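Local atomic coordinates of ADP-ribosylglycohydrolase (Thermus thermophilus, PDB entry 2YZV), a protein that belongs to the ADP-ribosylglycohydrolase family, an all-helical, metal-binding fold that carries two magnesium ions in this model. Residues A[136-141]-A[145-150]; A[209-214]-A[231-236]. All coordinates share one frame; numbering follows the deposited sequence.

Contact 1 (A[136-141]-A[145-150]); sequences PLVLAY and PDLLSL
Leu147 reaches across to the last turn of helix 135-141 with CD1, which comes to 3.5 Å from Tyr141 O. Its CB, CG and CD2 also lie close to that oxygen, so the main-chain carbonyl rests against the aliphatic side chain in a purely van der Waals contact. The CB of Leu147 does not face the other segment directly; with CG anti to the backbone N (chi1 172°) the branch swings inward, and CD1 ends up among Tyr141 CB, 4.2 Å away, the CG of Leu137 and the CG2 of Val138. Leu150, one turn further on, sends its own CD1 to the Tyr141 ring, 3.9 Å from Tyr141 CD1 and almost as near to Tyr141 CG. The leucine side chain and the tyrosine cross at about a right angle, and the methyl approaches the ring obliquely. These meetings join two consecutive helices, 135-141 and 147-156, through a short connection with no helix or strand in it: a helix-loop-helix connection in which the chain doubles back, within an all-helical fold, closed by aliphatic groups and one aromatic ring. At the far end of the contact Leu137 points toward the second helix, and its CD2 lies 3.8 Å from Leu150 O and 4.4 Å from Leu150 CB. Within the first helix the Tyr141 N donates to Leu137 O at 2.9 Å, and the same oxygen also lies in the plane of the tyrosine ring at its edge. Phe74 packs against Leu137, Tyr141 and Leu150, thus touching both helices, while helix 162-179 meets Val138 through Leu175 and Leu179 and Leu147 through Arg176. Met296 of helix 283-298 is a further neighbour of the tyrosine.

Contact 2 (A[209-214]-A[231-236]); sequences GFWEAP and AFARGR
The carbonyl oxygen of Trp211 is gripped twice, directly by Arg234 NH2 at 2.8 Å and by a water molecule. The direct bond is fairly straight, with an N-H...O angle of 159°. It arrives in the carbonyl plane on a lone pair, and the oxygen sits beside the guanidinium rim, nearly coplanar with it. The water donates to Trp211 O at 3.0 Å and accepts from Arg234 NE, so NH2 directly and NE through the water serve one oxygen, which limits rotation of the guanidinium. A bend at chi2 (-51°) in the arginine chain carries the group back toward the loop. There its NH2 also lies 3.6 Å from Trp211 CE3, with the guanidinium and indole planes 35° apart. Next to this polar grip, Ala233 CB touches Trp211 CZ3 at 3.7 Å. One face of the indole is occupied by Phe210, whose CE1 lies 3.3 Å above the indole plane, over its centre. Leu188 of helix 184-189 touches Phe210, Trp211 and Ala233, and thereby touches both segments. Within the loop, Glu212 OE2 accepts from Ala213 N, met from above the carboxylate plane. The whole is a surface contact in which the last turn of helix 221-234 holds a type I beta turn, Gly209 to Glu212, in the loop following helix 200-209.

From the N terminus the chain passes helices 4-26, 57-72, 76-89, 105-115 and 129-132 before reaching contact 1, where 136-141 and 145-150 come together across only three intervening residues, in the connection between helices 135-141 and 147-156. Helices 162-179, 184-189 and 200-209 come next. Contact 2 then closes a longer excursion, since the 16 residues between 209-214 and 231-236 include most of helix 221-234. The two contacts are in series, neither nested nor crossed, with centres about 26 Å apart and nearest atoms about 14 Å apart. Contact 1 is buried beside helices 162-179 and 283-298, whereas contact 2 lies at the surface beside helix 184-189.

Contact 1 (A[136-141]-A[145-150])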
# COMPACT_ATOMS: atom_id res chain seq x y z
N PRO A 136 -0.41 3.46 6.85
CA PRO A 136 -0.39 4.42 7.96
C PRO A 136 -1.77 4.82 8.48
O PRO A 136 -1.97 4.95 9.69
CB PRO A 136 0.37 5.61 7.36
CG PRO A 136 1.32 4.94 6.42
CD PRO A 136 0.44 3.92 5.73
N LEU A 137 -2.72 5.01 7.57
CA LEU A 137 -4.07 5.39 7.97
C LEU A 137 -4.74 4.32 8.82
O LEU A 137 -5.34 4.62 9.85
CB LEU A 137 -4.95 5.67 6.75
CG LEU A 137 -6.42 5.96 7.04
CD1 LEU A 137 -6.55 7.19 7.92
CD2 LEU A 137 -7.16 6.17 5.72
N VAL A 138 -4.63 3.07 8.39
CA VAL A 138 -5.25 1.97 9.13
C VAL A 138 -4.56 1.74 10.48
O VAL A 138 -5.21 1.40 11.47
CB VAL A 138 -5.24 0.66 8.30
CG1 VAL A 138 -5.85 -0.48 9.11
CG2 VAL A 138 -6.03 0.87 7.01
N LEU A 139 -3.24 1.94 10.53
CA LEU A 139 -2.52 1.74 11.78
C LEU A 139 -3.02 2.68 12.87
O LEU A 139 -3.17 2.28 14.03
CB LEU A 139 -1.02 1.96 11.58
CG LEU A 139 -0.15 0.71 11.41
CD1 LEU A 139 -0.61 -0.11 10.22
CD2 LEU A 139 1.29 1.14 11.24
N ALA A 140 -3.29 3.93 12.50
CA ALA A 140 -3.75 4.92 13.47
C ALA A 140 -5.26 4.98 13.67
O ALA A 140 -5.73 5.27 14.77
CB ALA A 140 -3.23 6.31 13.08
N TYR A 141 -6.02 4.70 12.63
CA TYR A 141 -7.48 4.77 12.73
C TYR A 141 -8.18 3.42 12.61
O TYR A 141 -9.35 3.34 12.23
CB TYR A 141 -8.02 5.75 11.69
CG TYR A 141 -7.73 7.19 12.04
CD1 TYR A 141 -8.60 7.91 12.86
CD2 TYR A 141 -6.57 7.82 11.60
CE1 TYR A 141 -8.32 9.21 13.24
CE2 TYR A 141 -6.27 9.13 11.97
CZ TYR A 141 -7.16 9.82 12.79
OH TYR A 141 -6.88 11.11 13.18
N PRO A 145 -14.98 4.05 13.64
CA PRO A 145 -16.17 3.51 12.99
C PRO A 145 -16.28 3.92 11.52
O PRO A 145 -16.91 3.22 10.72
CB PRO A 145 -17.31 4.08 13.84
CG PRO A 145 -16.76 5.39 14.30
CD PRO A 145 -15.35 5.01 14.70
N ASP A 146 -15.67 5.05 11.16
CA ASP A 146 -15.73 5.54 9.79
C ASP A 146 -14.42 5.31 9.04
O ASP A 146 -14.10 6.06 8.13
CB ASP A 146 -16.04 7.04 9.77
CG ASP A 146 -17.30 7.39 10.54
OD1 ASP A 146 -18.28 6.63 10.44
OD2 ASP A 146 -17.30 8.43 11.22
N LEU A 147 -13.68 4.28 9.42
CA LEU A 147 -12.41 3.99 8.77
C LEU A 147 -12.49 3.93 7.25
O LEU A 147 -11.66 4.52 6.57
CB LEU A 147 -11.83 2.67 9.29
CG LEU A 147 -10.58 2.19 8.53
CD1 LEU A 147 -9.45 3.20 8.70
CD2 LEU A 147 -10.17 0.81 9.06
N LEU A 148 -13.49 3.22 6.72
CA LEU A 148 -13.61 3.11 5.27
C LEU A 148 -13.85 4.46 4.61
O LEU A 148 -13.36 4.72 3.50
CB LEU A 148 -14.72 2.12 4.89
CG LEU A 148 -14.63 0.72 5.53
CD1 LEU A 148 -15.64 -0.20 4.85
CD2 LEU A 148 -13.23 0.16 5.40
N SER A 149 -14.58 5.33 5.29
CA SER A 149 -14.87 6.66 4.78
C SER A 149 -13.60 7.51 4.80
O SER A 149 -13.36 8.30 3.88
CB SER A 149 -15.96 7.33 5.63
OG SER A 149 -16.18 8.66 5.20
N LEU A 150 -12.79 7.35 5.84
CA LEU A 150 -11.54 8.10 5.93
C LEU A 150 -10.62 7.62 4.82
O LEU A 150 -9.88 8.41 4.23
CB LEU A 150 -10.88 7.87 7.29
CG LEU A 150 -11.70 8.34 8.50
CD1 LEU A 150 -10.97 7.97 9.79
CD2 LEU A 150 -11.91 9.85 8.43

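Contact 2 (A[209-214]-A[231-236])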
# COMPACT_ATOMS: atom_id res chain seq x y z
N GLY A 209 -11.58 -12.95 -9.05
CA GLY A 209 -10.69 -12.68 -10.16
C GLY A 209 -9.22 -12.85 -9.78
O GLY A 209 -8.39 -13.19 -10.62
N PHE A 210 -8.91 -12.63 -8.51
CA PHE A 210 -7.54 -12.72 -8.02
C PHE A 210 -6.95 -14.13 -7.93
O PHE A 210 -5.74 -14.28 -7.72
CB PHE A 210 -7.44 -12.03 -6.66
CG PHE A 210 -8.27 -12.67 -5.59
CD1 PHE A 210 -7.80 -13.79 -4.90
CD2 PHE A 210 -9.54 -12.18 -5.28
CE1 PHE A 210 -8.59 -14.41 -3.92
CE2 PHE A 210 -10.34 -12.79 -4.31
CZ PHE A 210 -9.85 -13.91 -3.62
N TRP A 211 -7.77 -15.16 -8.07
CA TRP A 211 -7.25 -16.52 -7.98
C TRP A 211 -6.36 -16.86 -9.17
O TRP A 211 -5.55 -17.80 -9.11
CB TRP A 211 -8.40 -17.54 -7.89
CG TRP A 211 -9.26 -17.42 -6.64
CD1 TRP A 211 -10.60 -17.16 -6.60
CD2 TRP A 211 -8.85 -17.63 -5.28
NE1 TRP A 211 -11.05 -17.19 -5.30
CE2 TRP A 211 -10.00 -17.49 -4.47
CE3 TRP A 211 -7.63 -17.94 -4.66
CZ2 TRP A 211 -9.97 -17.63 -3.08
CZ3 TRP A 211 -7.59 -18.09 -3.27
CH2 TRP A 211 -8.76 -17.93 -2.50
N GLU A 212 -6.50 -16.11 -10.26
CA GLU A 212 -5.69 -16.35 -11.44
C GLU A 212 -4.47 -15.44 -11.44
O GLU A 212 -4.56 -14.28 -11.06
CB GLU A 212 -6.49 -16.10 -12.71
CG GLU A 212 -5.73 -16.45 -13.97
CD GLU A 212 -5.34 -17.92 -14.01
OE1 GLU A 212 -6.24 -18.77 -14.14
OE2 GLU A 212 -4.13 -18.21 -13.90
N ALA A 213 -3.32 -15.98 -11.85
CA ALA A 213 -2.09 -15.20 -11.89
C ALA A 213 -2.19 -14.12 -12.96
O ALA A 213 -2.64 -14.37 -14.08
CB ALA A 213 -0.90 -16.11 -12.19
N PRO A 214 -1.79 -12.88 -12.61
CA PRO A 214 -1.84 -11.77 -13.57
C PRO A 214 -0.79 -11.96 -14.66
O PRO A 214 0.21 -12.66 -14.45
CB PRO A 214 -1.51 -10.55 -12.70
CG PRO A 214 -1.94 -10.97 -11.33
CD PRO A 214 -1.46 -12.39 -11.26
N ALA A 231 -0.86 -12.93 -5.02
CA ALA A 231 0.42 -13.25 -4.41
C ALA A 231 0.23 -13.68 -2.96
O ALA A 231 0.93 -14.57 -2.47
CB ALA A 231 1.36 -12.04 -4.49
N PHE A 232 -0.71 -13.04 -2.28
CA PHE A 232 -0.99 -13.36 -0.89
C PHE A 232 -1.61 -14.76 -0.81
O PHE A 232 -1.26 -15.56 0.06
CB PHE A 232 -1.93 -12.30 -0.29
CG PHE A 232 -2.28 -12.54 1.16
CD1 PHE A 232 -1.28 -12.65 2.12
CD2 PHE A 232 -3.61 -12.60 1.56
CE1 PHE A 232 -1.61 -12.82 3.47
CE2 PHE A 232 -3.95 -12.78 2.90
CZ PHE A 232 -2.94 -12.89 3.86
N ALA A 233 -2.52 -15.05 -1.73
CA ALA A 233 -3.19 -16.35 -1.74
C ALA A 233 -2.23 -17.51 -2.04
O ALA A 233 -2.32 -18.57 -1.41
CB ALA A 233 -4.32 -16.34 -2.76
N ARG A 234 -1.32 -17.31 -2.98
CA ARG A 234 -0.39 -18.37 -3.36
C ARG A 234 0.87 -18.47 -2.51
O ARG A 234 1.45 -19.55 -2.39
CB ARG A 234 -0.01 -18.24 -4.83
CG ARG A 234 -1.20 -18.22 -5.78
CD ARG A 234 -2.15 -19.39 -5.54
NE ARG A 234 -3.31 -19.32 -6.42
CZ ARG A 234 -4.49 -19.86 -6.15
NH1 ARG A 234 -4.67 -20.53 -5.02
NH2 ARG A 234 -5.50 -19.71 -7.00
N GLY A 235 1.32 -17.36 -1.94
CA GLY A 235 2.52 -17.39 -1.12
C GLY A 235 2.23 -18.06 0.21
O GLY A 235 1.22 -17.78 0.85
N ARG A 236 3.12 -18.95 0.64
CA ARG A 236 2.95 -19.65 1.91
C ARG A 236 3.54 -18.87 3.08
O ARG A 236 3.25 -19.17 4.25
CB ARG A 236 3.58 -21.04 1.81
CG ARG A 236 2.82 -21.97 0.87
CD ARG A 236 3.61 -23.22 0.55
NE ARG A 236 4.76 -22.92 -0.29
CZ ARG A 236 5.68 -23.81 -0.65
NH1 ARG A 236 5.59 -25.07 -0.23
NH2 ARG A 236 6.70 -23.45 -1.42
O HOH W 1 -2.89 -19.06 -9.41